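PDB 1QO8: flavocytochrome C3 fumarate reductase from Shewanella frigidimarina, which reduces fumarate to succinate in vitro, essentially in one direction, using one FAD and four covalent c-type hemes per subunit, and may take part in electron transport to Fe(3+). Local coordinates for residues Ser14-Ser17 against Pro22-Val25; Gln35-Ser38 against Glu42-Glu45; Gly387-Ser392 against Ala457-Asp462. All coordinates share one frame; numbering follows the deposited sequence.

Contacts 1 and 2 follow one another in the N-terminal multiheme cytochrome domain, their centres about 19 Å apart, and each includes the beginning of a heme-attachment motif. They meet in a weak hydrogen bond from Gln-35 NE2 to Ser-17 O, so the loop after helix 5-12 lies against helix 30-40. Contact 3 comes much later in the chain, within the flavoprotein part, where the loop after strand 381-383 packs on helix 453-469. Its centre lies about 61 Å from that of contact 1 and 52 Å from that of contact 2. The first two thus shape heme surroundings in the electron-transfer domain, whereas the third joins elements of the distant flavoprotein region.

Contact 1: residues Ser14-Ser17 against Pro22-Val25; sequences SCQS and PIKV. With HEM (protoporphyrin IX containing Fe), chain F.
Ile-23 lays its side chain against Cys-15 and Gln-16, the first two residues of the Cys-Gln-Ser-Cys-His sequence, a CXXCH heme-attachment motif of multiheme c-type cytochromes. Traced outward from CB, the isoleucine splits at once. Its CG2 branch goes to the porphyrin, reaching C3A of the heme at 4.1 Å. The other branch starts at CG1, which meets the amide nitrogen NE2 of Gln-16 at 3.8 Å. Because chi2 is extended at 174°, the chain then runs straight on to CD1, and this methyl touches both protein and cofactor, with Cys-15 CB 3.7 Å and the heme carbon C1B 3.8 Å away. One residue thereby covers part of the macrocycle and the base of the cysteine at the same time.

Gln-16 comes to the isoleucine obliquely. A bend at chi2 (67°) folds its chain back, and NE2, while brushing the apolar CG1, donates a hydrogen bond to Ala-20 O; the amide is thus held by a backbone carbonyl of the residues that connect the two segments. Behind it the turn is closed by Ser-17 N bonding to Ser-14 O at 2.7 Å.

Cys-15 is expected by similarity to form a thioether to the heme, and its sulfur indeed faces the substituent carbon CAB, although the modelled separation is too doubtful to read as a bond length. The side chain of Ile-23 also comes close to that of His-19, the axial iron ligand that completes the motif. Further along, Val-25 touches the same histidine and extends the apolar cover toward the opposite end of pyrrole A, where its CG2 methyl sits 4.1 Å from the methine carbon CHA.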
loop_
_atom_site.group_PDB
_atom_site.type_symbol
_atom_site.label_atom_id
_atom_site.label_comp_id
_atom_site.label_asym_id
_atom_site.label_seq_id
_atom_site.Cartn_x
_atom_site.Cartn_y
_atom_site.Cartn_z
ATOM N N SER A 14 -48.343 12.286 -21.627
ATOM C CA SER A 14 -47.718 13.540 -21.211
ATOM C C SER A 14 -46.434 13.226 -20.441
ATOM O O SER A 14 -46.217 12.036 -20.157
ATOM C CB SER A 14 -48.674 14.267 -20.251
ATOM O OG SER A 14 -48.928 13.440 -19.112
ATOM N N CYS A 15 -45.747 14.237 -19.929
ATOM C CA CYS A 15 -44.611 14.062 -19.049
ATOM C C CYS A 15 -44.981 13.141 -17.896
ATOM O O CYS A 15 -44.223 12.217 -17.595
ATOM C CB CYS A 15 -44.003 15.367 -18.446
ATOM S SG CYS A 15 -43.603 16.445 -19.842
ATOM N N GLN A 16 -46.199 13.343 -17.400
ATOM C CA GLN A 16 -46.712 12.588 -16.289
ATOM C C GLN A 16 -46.962 11.146 -16.689
ATOM O O GLN A 16 -47.208 10.356 -15.752
ATOM C CB GLN A 16 -47.940 13.318 -15.598
ATOM C CG GLN A 16 -47.402 14.342 -14.555
ATOM C CD GLN A 16 -46.664 15.492 -15.202
ATOM O OE1 GLN A 16 -47.068 16.003 -16.237
ATOM N NE2 GLN A 16 -45.466 15.957 -14.809
ATOM N N SER A 17 -46.935 10.725 -17.949
ATOM C CA SER A 17 -46.927 9.265 -18.168
ATOM C C SER A 17 -45.780 8.630 -17.329
ATOM O O SER A 17 -46.055 7.603 -16.693
ATOM C CB SER A 17 -46.743 8.822 -19.574
ATOM O OG SER A 17 -47.523 9.283 -20.603
ATOM N N PRO A 22 -45.248 17.844 -9.916
ATOM C CA PRO A 22 -44.049 18.534 -10.261
ATOM C C PRO A 22 -42.949 17.501 -10.690
ATOM O O PRO A 22 -42.851 16.578 -9.888
ATOM C CB PRO A 22 -43.551 19.482 -9.097
ATOM C CG PRO A 22 -44.591 19.382 -8.039
ATOM C CD PRO A 22 -44.965 18.038 -8.448
ATOM N N ILE A 23 -42.214 17.574 -11.777
ATOM C CA ILE A 23 -41.154 16.617 -12.103
ATOM C C ILE A 23 -40.059 16.705 -11.039
ATOM O O ILE A 23 -39.423 17.742 -10.854
ATOM C CB ILE A 23 -40.597 16.787 -13.518
ATOM C CG1 ILE A 23 -41.688 16.377 -14.484
ATOM C CG2 ILE A 23 -39.309 15.950 -13.696
ATOM C CD1 ILE A 23 -41.524 16.536 -15.962
ATOM N N LYS A 24 -39.961 15.636 -10.261
ATOM C CA LYS A 24 -38.978 15.505 -9.206
ATOM C C LYS A 24 -38.440 14.050 -9.170
ATOM O O LYS A 24 -38.979 13.166 -8.499
ATOM C CB LYS A 24 -39.703 15.767 -7.881
ATOM C CG LYS A 24 -38.805 15.770 -6.653
ATOM C CD LYS A 24 -39.737 15.708 -5.423
ATOM C CE LYS A 24 -38.923 15.959 -4.145
ATOM N NZ LYS A 24 -38.085 17.162 -4.445
ATOM N N VAL A 25 -37.432 13.736 -9.934
ATOM C CA VAL A 25 -37.114 12.286 -10.172
ATOM C C VAL A 25 -36.291 11.805 -9.005
ATOM O O VAL A 25 -35.333 12.476 -8.630
ATOM C CB VAL A 25 -36.433 12.150 -11.515
ATOM C CG1 VAL A 25 -36.144 10.653 -11.825
ATOM C CG2 VAL A 25 -37.256 12.836 -12.582
HETATM C CHA HEM F . -35.275 12.323 -16.101
HETATM C CHB HEM F . -38.031 15.979 -17.824
HETATM C CHC HEM F . -41.043 12.877 -20.006
HETATM C CHD HEM F . -38.293 9.243 -18.340
HETATM C C1A HEM F . -35.824 13.570 -16.366
HETATM C C2A HEM F . -35.319 14.794 -15.770
HETATM C C3A HEM F . -36.068 15.771 -16.279
HETATM C C4A HEM F . -37.040 15.216 -17.177
HETATM C CMA HEM F . -35.983 17.288 -16.038
HETATM C CAA HEM F . -34.148 14.906 -14.758
HETATM C CBA HEM F . -32.687 14.792 -15.085
HETATM C CGA HEM F . -31.546 15.180 -14.172
HETATM O O1A HEM F . -30.600 15.828 -14.775
HETATM O O2A HEM F . -31.477 14.886 -12.936
HETATM C C1B HEM F . -39.005 15.468 -18.648
HETATM C C2B HEM F . -39.883 16.226 -19.535
HETATM C C3B HEM F . -40.685 15.370 -20.180
HETATM C C4B HEM F . -40.381 14.054 -19.662
HETATM C CMB HEM F . -39.786 17.758 -19.718
HETATM C CAB HEM F . -41.694 15.641 -21.298
HETATM C CBB HEM F . -41.673 16.484 -22.356
HETATM C C1C HEM F . -40.589 11.606 -19.688
HETATM C C2C HEM F . -41.221 10.355 -20.056
HETATM C C3C HEM F . -40.453 9.391 -19.639
HETATM C C4C HEM F . -39.321 9.950 -18.950
HETATM C CMC HEM F . -42.559 10.265 -20.835
HETATM C CAC HEM F . -40.522 7.842 -19.846
HETATM C CBC HEM F . -40.851 7.343 -21.064
HETATM C C1D HEM F . -37.219 9.722 -17.622
HETATM C C2D HEM F . -36.176 8.963 -16.984
HETATM C C3D HEM F . -35.355 9.820 -16.403
HETATM C C4D HEM F . -35.865 11.181 -16.616
HETATM C CMD HEM F . -36.116 7.408 -17.067
HETATM C CAD HEM F . -34.019 9.607 -15.638
HETATM C CBD HEM F . -32.864 9.929 -16.644
HETATM C CGD HEM F . -32.975 9.275 -18.008
HETATM O O1D HEM F . -33.253 8.036 -18.010
HETATM O O2D HEM F . -32.808 9.926 -19.065
HETATM N NA HEM F . -36.931 13.838 -17.165
HETATM N NB HEM F . -39.330 14.153 -18.775
HETATM N NC HEM F . -39.435 11.330 -18.966
HETATM N ND HEM F . -37.000 11.050 -17.373
HETATM FE FE HEM F . -38.150 12.565 -18.142
#

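Contact 2: residues Gln35-Ser38 against Glu42-Glu45; sequences QCKS and EYAE. With HEM (protoporphyrin IX containing Fe), chain E.
Lys-37 and Glu-42 cross at about a right angle, and the closer part of their contact is the aliphatic one: Lys-37 CD lies 3.6 Å from Glu-42 OE1, while Lys-37 CB has the other oxygen, OE2, at 4.0 Å. Bent at chi2 (-90°), the glutamate brings its carboxylate across the lysine methylenes, and the lysine runs extended beyond CG past that group toward Tyr-43. The charged ends are looser. Lys-37 NZ and Glu-42 OE1 form a long salt bridge of 3.9 Å, supplemented by a water that accepts from NZ at 3.2 Å and donates to OE1.

Lys-37 belongs to the Cys-Lys-Ser-Cys-His sequence on helix 30-40, a second CXXCH heme-attachment motif, whereas Glu-42 is the N-cap residue of helix 43-46. The contact therefore spans the tight junction between the two helices.

Asp-62 gives the ammonium a further salt bridge, and two nearby carboxylates would probably stabilise its positive charge. Lys-37 NZ approaches the ring of Tyr-43 obliquely, 4.3 Å from CE2. Both residues line the pocket of a further heme; the tyrosine packs beside His-56, an axial heme ligand, and its hydroxyl is hydrogen-bonded to Ile-63 O. The Glu-42 side is the loose one, an exposed residue linked to the lysine through water.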
loop_
_atom_site.group_PDB
_atom_site.type_symbol
_atom_site.label_atom_id
_atom_site.label_comp_id
_atom_site.label_asym_id
_atom_site.label_seq_id
_atom_site.Cartn_x
_atom_site.Cartn_y
_atom_site.Cartn_z
ATOM N N GLN A 35 -44.008 2.899 -13.520
ATOM C CA GLN A 35 -44.788 3.249 -14.686
ATOM C C GLN A 35 -44.490 2.504 -15.943
ATOM O O GLN A 35 -45.437 1.979 -16.567
ATOM C CB GLN A 35 -44.616 4.781 -14.981
ATOM C CG GLN A 35 -45.149 5.624 -13.808
ATOM C CD GLN A 35 -46.627 5.305 -13.576
ATOM O OE1 GLN A 35 -46.907 4.818 -12.517
ATOM N NE2 GLN A 35 -47.577 5.396 -14.493
ATOM N N CYS A 36 -43.197 2.338 -16.316
ATOM C CA CYS A 36 -42.830 1.301 -17.285
ATOM C C CYS A 36 -43.575 0.016 -17.040
ATOM O O CYS A 36 -44.131 -0.417 -18.041
ATOM C CB CYS A 36 -41.348 0.840 -17.360
ATOM S SG CYS A 36 -40.206 2.200 -17.011
ATOM N N LYS A 37 -43.555 -0.583 -15.884
ATOM C CA LYS A 37 -44.088 -1.915 -15.669
ATOM C C LYS A 37 -45.619 -1.907 -15.699
ATOM O O LYS A 37 -46.148 -2.836 -16.301
ATOM C CB LYS A 37 -43.550 -2.522 -14.353
ATOM C CG LYS A 37 -42.059 -2.937 -14.377
ATOM C CD LYS A 37 -41.553 -3.376 -12.982
ATOM C CE LYS A 37 -40.055 -3.763 -13.036
ATOM N NZ LYS A 37 -39.645 -4.620 -11.849
ATOM N N SER A 38 -46.266 -0.872 -15.167
ATOM C CA SER A 38 -47.685 -0.645 -15.299
ATOM C C SER A 38 -48.124 -0.760 -16.759
ATOM O O SER A 38 -48.780 -1.781 -17.039
ATOM C CB SER A 38 -48.238 0.741 -14.922
ATOM O OG SER A 38 -48.117 0.841 -13.523
ATOM N N GLU A 42 -44.423 -6.545 -16.297
ATOM C CA GLU A 42 -43.125 -6.965 -15.702
ATOM C C GLU A 42 -42.326 -7.868 -16.614
ATOM O O GLU A 42 -42.711 -8.294 -17.711
ATOM C CB GLU A 42 -43.483 -7.699 -14.427
ATOM C CG GLU A 42 -44.633 -7.345 -13.554
ATOM C CD GLU A 42 -44.280 -6.341 -12.459
ATOM O OE1 GLU A 42 -43.122 -6.443 -12.005
ATOM O OE2 GLU A 42 -45.044 -5.461 -12.008
ATOM N N TYR A 43 -41.129 -8.341 -16.187
ATOM C CA TYR A 43 -40.228 -9.129 -16.998
ATOM C C TYR A 43 -40.859 -10.466 -17.409
ATOM O O TYR A 43 -40.606 -10.908 -18.511
ATOM C CB TYR A 43 -38.839 -9.374 -16.342
ATOM C CG TYR A 43 -37.985 -8.104 -16.231
ATOM C CD1 TYR A 43 -37.366 -7.505 -17.318
ATOM C CD2 TYR A 43 -37.827 -7.500 -15.022
ATOM C CE1 TYR A 43 -36.592 -6.381 -17.191
ATOM C CE2 TYR A 43 -37.094 -6.339 -14.856
ATOM C CZ TYR A 43 -36.437 -5.848 -15.945
ATOM O OH TYR A 43 -35.729 -4.690 -15.774
ATOM N N ALA A 44 -41.558 -11.136 -16.580
ATOM C CA ALA A 44 -42.224 -12.436 -16.892
ATOM C C ALA A 44 -43.127 -12.252 -18.071
ATOM O O ALA A 44 -43.123 -13.033 -19.060
ATOM C CB ALA A 44 -42.975 -12.970 -15.648
ATOM N N GLU A 45 -43.782 -11.091 -18.221
ATOM C CA GLU A 45 -44.622 -10.854 -19.371
ATOM C C GLU A 45 -43.770 -10.373 -20.502
ATOM O O GLU A 45 -44.060 -10.673 -21.661
ATOM C CB GLU A 45 -45.730 -9.858 -18.906
ATOM C CG GLU A 45 -46.624 -9.442 -20.080
ATOM C CD GLU A 45 -47.944 -8.802 -19.566
ATOM O OE1 GLU A 45 -48.074 -8.371 -18.417
ATOM O OE2 GLU A 45 -48.868 -8.760 -20.413
HETATM C CHA HEM E . -43.288 2.285 -26.687
HETATM C CHB HEM E . -40.337 1.437 -22.974
HETATM C CHC HEM E . -43.204 3.836 -19.942
HETATM C CHD HEM E . -46.596 3.068 -23.295
HETATM C C1A HEM E . -42.172 1.939 -25.941
HETATM C C2A HEM E . -40.928 1.486 -26.484
HETATM C C3A HEM E . -40.072 1.248 -25.477
HETATM C C4A HEM E . -40.757 1.601 -24.265
HETATM C CMA HEM E . -38.620 0.696 -25.590
HETATM C CAA HEM E . -40.668 1.298 -27.996
HETATM C CBA HEM E . -40.772 -0.160 -28.327
HETATM C CGA HEM E . -40.388 -0.509 -29.745
HETATM O O1A HEM E . -40.985 -1.541 -30.145
HETATM O O2A HEM E . -39.542 0.276 -30.253
HETATM C C1B HEM E . -40.774 2.086 -21.867
HETATM C C2B HEM E . -39.996 2.453 -20.731
HETATM C C3B HEM E . -40.787 3.139 -19.929
HETATM C C4B HEM E . -42.118 3.214 -20.519
HETATM C CMB HEM E . -38.502 2.059 -20.458
HETATM C CAB HEM E . -40.428 3.883 -18.640
HETATM C CBB HEM E . -39.323 4.625 -18.504
HETATM C C1C HEM E . -44.429 3.748 -20.592
HETATM C C2C HEM E . -45.712 4.127 -20.013
HETATM C C3C HEM E . -46.642 3.958 -20.958
HETATM C C4C HEM E . -46.019 3.406 -22.119
HETATM C CMC HEM E . -45.856 4.674 -18.592
HETATM C CAC HEM E . -48.164 4.287 -20.936
HETATM C CBC HEM E . -48.550 5.483 -20.278
HETATM C C1D HEM E . -46.024 2.866 -24.520
HETATM C C2D HEM E . -46.706 2.722 -25.800
HETATM C C3D HEM E . -45.822 2.536 -26.711
HETATM C C4D HEM E . -44.500 2.505 -26.066
HETATM C CMD HEM E . -48.264 2.923 -25.886
HETATM C CAD HEM E . -46.015 2.323 -28.235
HETATM C CBD HEM E . -46.292 0.770 -28.394
HETATM C CGD HEM E . -47.161 0.469 -29.569
HETATM O O1D HEM E . -48.216 1.166 -29.753
HETATM O O2D HEM E . -46.699 -0.453 -30.335
HETATM N NA HEM E . -42.035 2.011 -24.557
HETATM N NB HEM E . -42.031 2.636 -21.728
HETATM N NC HEM E . -44.657 3.254 -21.854
HETATM N ND HEM E . -44.684 2.696 -24.716
HETATM FE FE HEM E . -43.358 2.687 -23.213
HETATM O O HOH W 1 -40.887 -7.507 -11.557
#

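Contact 3: residues Gly387-Ser392 against Ala457-Asp462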
loop_
_atom_site.group_PDB
_atom_site.type_symbol
_atom_site.label_atom_id
_atom_site.label_comp_id
_atom_site.label_asym_id
_atom_site.label_seq_id
_atom_site.Cartn_x
_atom_site.Cartn_y
_atom_site.Cartn_z
ATOM N N GLY A 387 -0.234 -15.980 -33.892
ATOM C CA GLY A 387 -0.541 -17.391 -34.086
ATOM C C GLY A 387 0.563 -18.348 -33.671
ATOM O O GLY A 387 0.445 -19.502 -34.066
ATOM N N ASN A 388 1.493 -17.977 -32.796
ATOM C CA ASN A 388 2.543 -18.812 -32.297
ATOM C C ASN A 388 2.322 -19.221 -30.850
ATOM O O ASN A 388 1.927 -18.392 -30.025
ATOM C CB ASN A 388 3.927 -18.058 -32.359
ATOM C CG ASN A 388 4.222 -17.716 -33.812
ATOM O OD1 ASN A 388 4.109 -18.612 -34.667
ATOM N ND2 ASN A 388 4.488 -16.513 -34.273
ATOM N N ARG A 389 2.605 -20.462 -30.486
ATOM C CA ARG A 389 2.543 -20.936 -29.117
ATOM C C ARG A 389 3.702 -20.258 -28.404
ATOM O O ARG A 389 4.550 -19.840 -29.168
ATOM C CB ARG A 389 2.672 -22.499 -29.075
ATOM C CG ARG A 389 1.384 -23.197 -29.585
ATOM C CD ARG A 389 1.662 -24.747 -29.685
ATOM N NE ARG A 389 1.652 -25.248 -28.338
ATOM C CZ ARG A 389 2.565 -26.062 -27.796
ATOM N NH1 ARG A 389 3.493 -26.516 -28.672
ATOM N NH2 ARG A 389 2.423 -26.526 -26.568
ATOM N N PHE A 390 3.749 -20.146 -27.088
ATOM C CA PHE A 390 4.804 -19.345 -26.481
ATOM C C PHE A 390 5.025 -20.008 -25.133
ATOM O O PHE A 390 5.910 -19.694 -24.422
ATOM C CB PHE A 390 4.483 -17.865 -26.200
ATOM C CG PHE A 390 3.058 -17.632 -25.716
ATOM C CD1 PHE A 390 2.032 -17.541 -26.600
ATOM C CD2 PHE A 390 2.765 -17.479 -24.368
ATOM C CE1 PHE A 390 0.723 -17.352 -26.135
ATOM C CE2 PHE A 390 1.467 -17.342 -23.852
ATOM C CZ PHE A 390 0.458 -17.228 -24.783
ATOM N N ILE A 391 4.350 -21.097 -24.814
ATOM C CA ILE A 391 4.491 -21.713 -23.495
ATOM C C ILE A 391 3.602 -22.968 -23.513
ATOM O O ILE A 391 2.740 -23.080 -24.387
ATOM C CB ILE A 391 4.177 -20.811 -22.299
ATOM C CG1 ILE A 391 4.701 -21.539 -21.055
ATOM C CG2 ILE A 391 2.717 -20.407 -22.106
ATOM C CD1 ILE A 391 4.977 -20.642 -19.844
ATOM N N SER A 392 3.949 -23.941 -22.683
ATOM C CA SER A 392 3.038 -25.055 -22.545
ATOM C C SER A 392 1.666 -24.615 -21.986
ATOM O O SER A 392 1.664 -23.952 -20.946
ATOM C CB SER A 392 3.612 -26.075 -21.592
ATOM O OG SER A 392 2.673 -27.109 -21.260
ATOM N N ALA A 457 -0.889 -21.684 -39.532
ATOM C CA ALA A 457 -0.785 -22.950 -40.243
ATOM C C ALA A 457 0.489 -23.707 -39.878
ATOM O O ALA A 457 0.431 -24.891 -39.734
ATOM C CB ALA A 457 -0.695 -22.722 -41.781
ATOM N N LYS A 458 1.612 -22.994 -39.606
ATOM C CA LYS A 458 2.770 -23.725 -39.121
ATOM C C LYS A 458 2.543 -24.263 -37.720
ATOM O O LYS A 458 3.010 -25.327 -37.320
ATOM C CB LYS A 458 4.001 -22.802 -39.198
ATOM C CG LYS A 458 5.194 -23.484 -38.534
ATOM C CD LYS A 458 6.471 -22.684 -38.471
ATOM C CE LYS A 458 7.678 -23.547 -38.049
ATOM N NZ LYS A 458 7.713 -24.847 -38.856
ATOM N N THR A 459 1.888 -23.433 -36.854
ATOM C CA THR A 459 1.605 -23.930 -35.513
ATOM C C THR A 459 0.741 -25.198 -35.529
ATOM O O THR A 459 1.023 -26.087 -34.760
ATOM C CB THR A 459 0.873 -22.843 -34.677
ATOM O OG1 THR A 459 1.858 -21.805 -34.561
ATOM C CG2 THR A 459 0.411 -23.425 -33.363
ATOM N N VAL A 460 -0.343 -25.185 -36.262
ATOM C CA VAL A 460 -1.189 -26.352 -36.427
ATOM C C VAL A 460 -0.485 -27.581 -37.004
ATOM O O VAL A 460 -0.705 -28.668 -36.410
ATOM C CB VAL A 460 -2.386 -25.941 -37.304
ATOM C CG1 VAL A 460 -3.259 -27.184 -37.502
ATOM C CG2 VAL A 460 -3.229 -24.868 -36.600
ATOM N N SER A 461 0.342 -27.476 -38.057
ATOM C CA SER A 461 1.090 -28.745 -38.399
ATOM C C SER A 461 2.142 -29.099 -37.394
ATOM O O SER A 461 2.259 -30.282 -36.982
ATOM C CB SER A 461 1.653 -28.696 -39.828
ATOM O OG SER A 461 2.908 -28.043 -39.890
ATOM N N ASP A 462 2.898 -28.128 -36.823
ATOM C CA ASP A 462 3.820 -28.596 -35.763
ATOM C C ASP A 462 2.997 -29.254 -34.698
ATOM O O ASP A 462 3.404 -30.296 -34.213
ATOM C CB ASP A 462 4.555 -27.427 -35.103
ATOM C CG ASP A 462 5.606 -26.797 -36.008
ATOM O OD1 ASP A 462 5.829 -27.409 -37.088
ATOM O OD2 ASP A 462 6.150 -25.736 -35.613
HETATM O O HOH W 2 3.805 -22.172 -32.536
#
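Thr-459 meets the 387-392 loop through both of its branches. Its hydroxyl OG1 stands 2.7 Å from Gly-387 O, and its methyl CG2 rests against the aliphatic part of Arg-389, 3.9 Å from CG. A water adds a second polar route: it donates to Thr-459 OG1 at 2.8 Å and accepts from the backbone nitrogen of Arg-389 at 2.9 Å.

Outside this first shell, the threonine is positioned by helix 453-469. With chi1 at -65°, OG1 lies beside the backbone N and can also reach Asp-455 O, one helical turn earlier. The carboxylate of Asp-455 takes a hydrogen bond from Asn-388 ND2, so Thr-459, Asp-455 and the water together join the loop after strand 381-383 to the helix. Salt bridges to Glu-393 and Asp-472 hold the guanidinium of Arg-389 in place, and Asn-384 OD1, accepting from Asn-388 N, steadies the loop. The contact probably lies within the mobile substrate-capping domain known in this family, whose open state this structure represents.

Gly-387 O, Asp-455 O and the donating water thus gather around the hydroxyl of a buried residue, so that helix and loop share one polar centre.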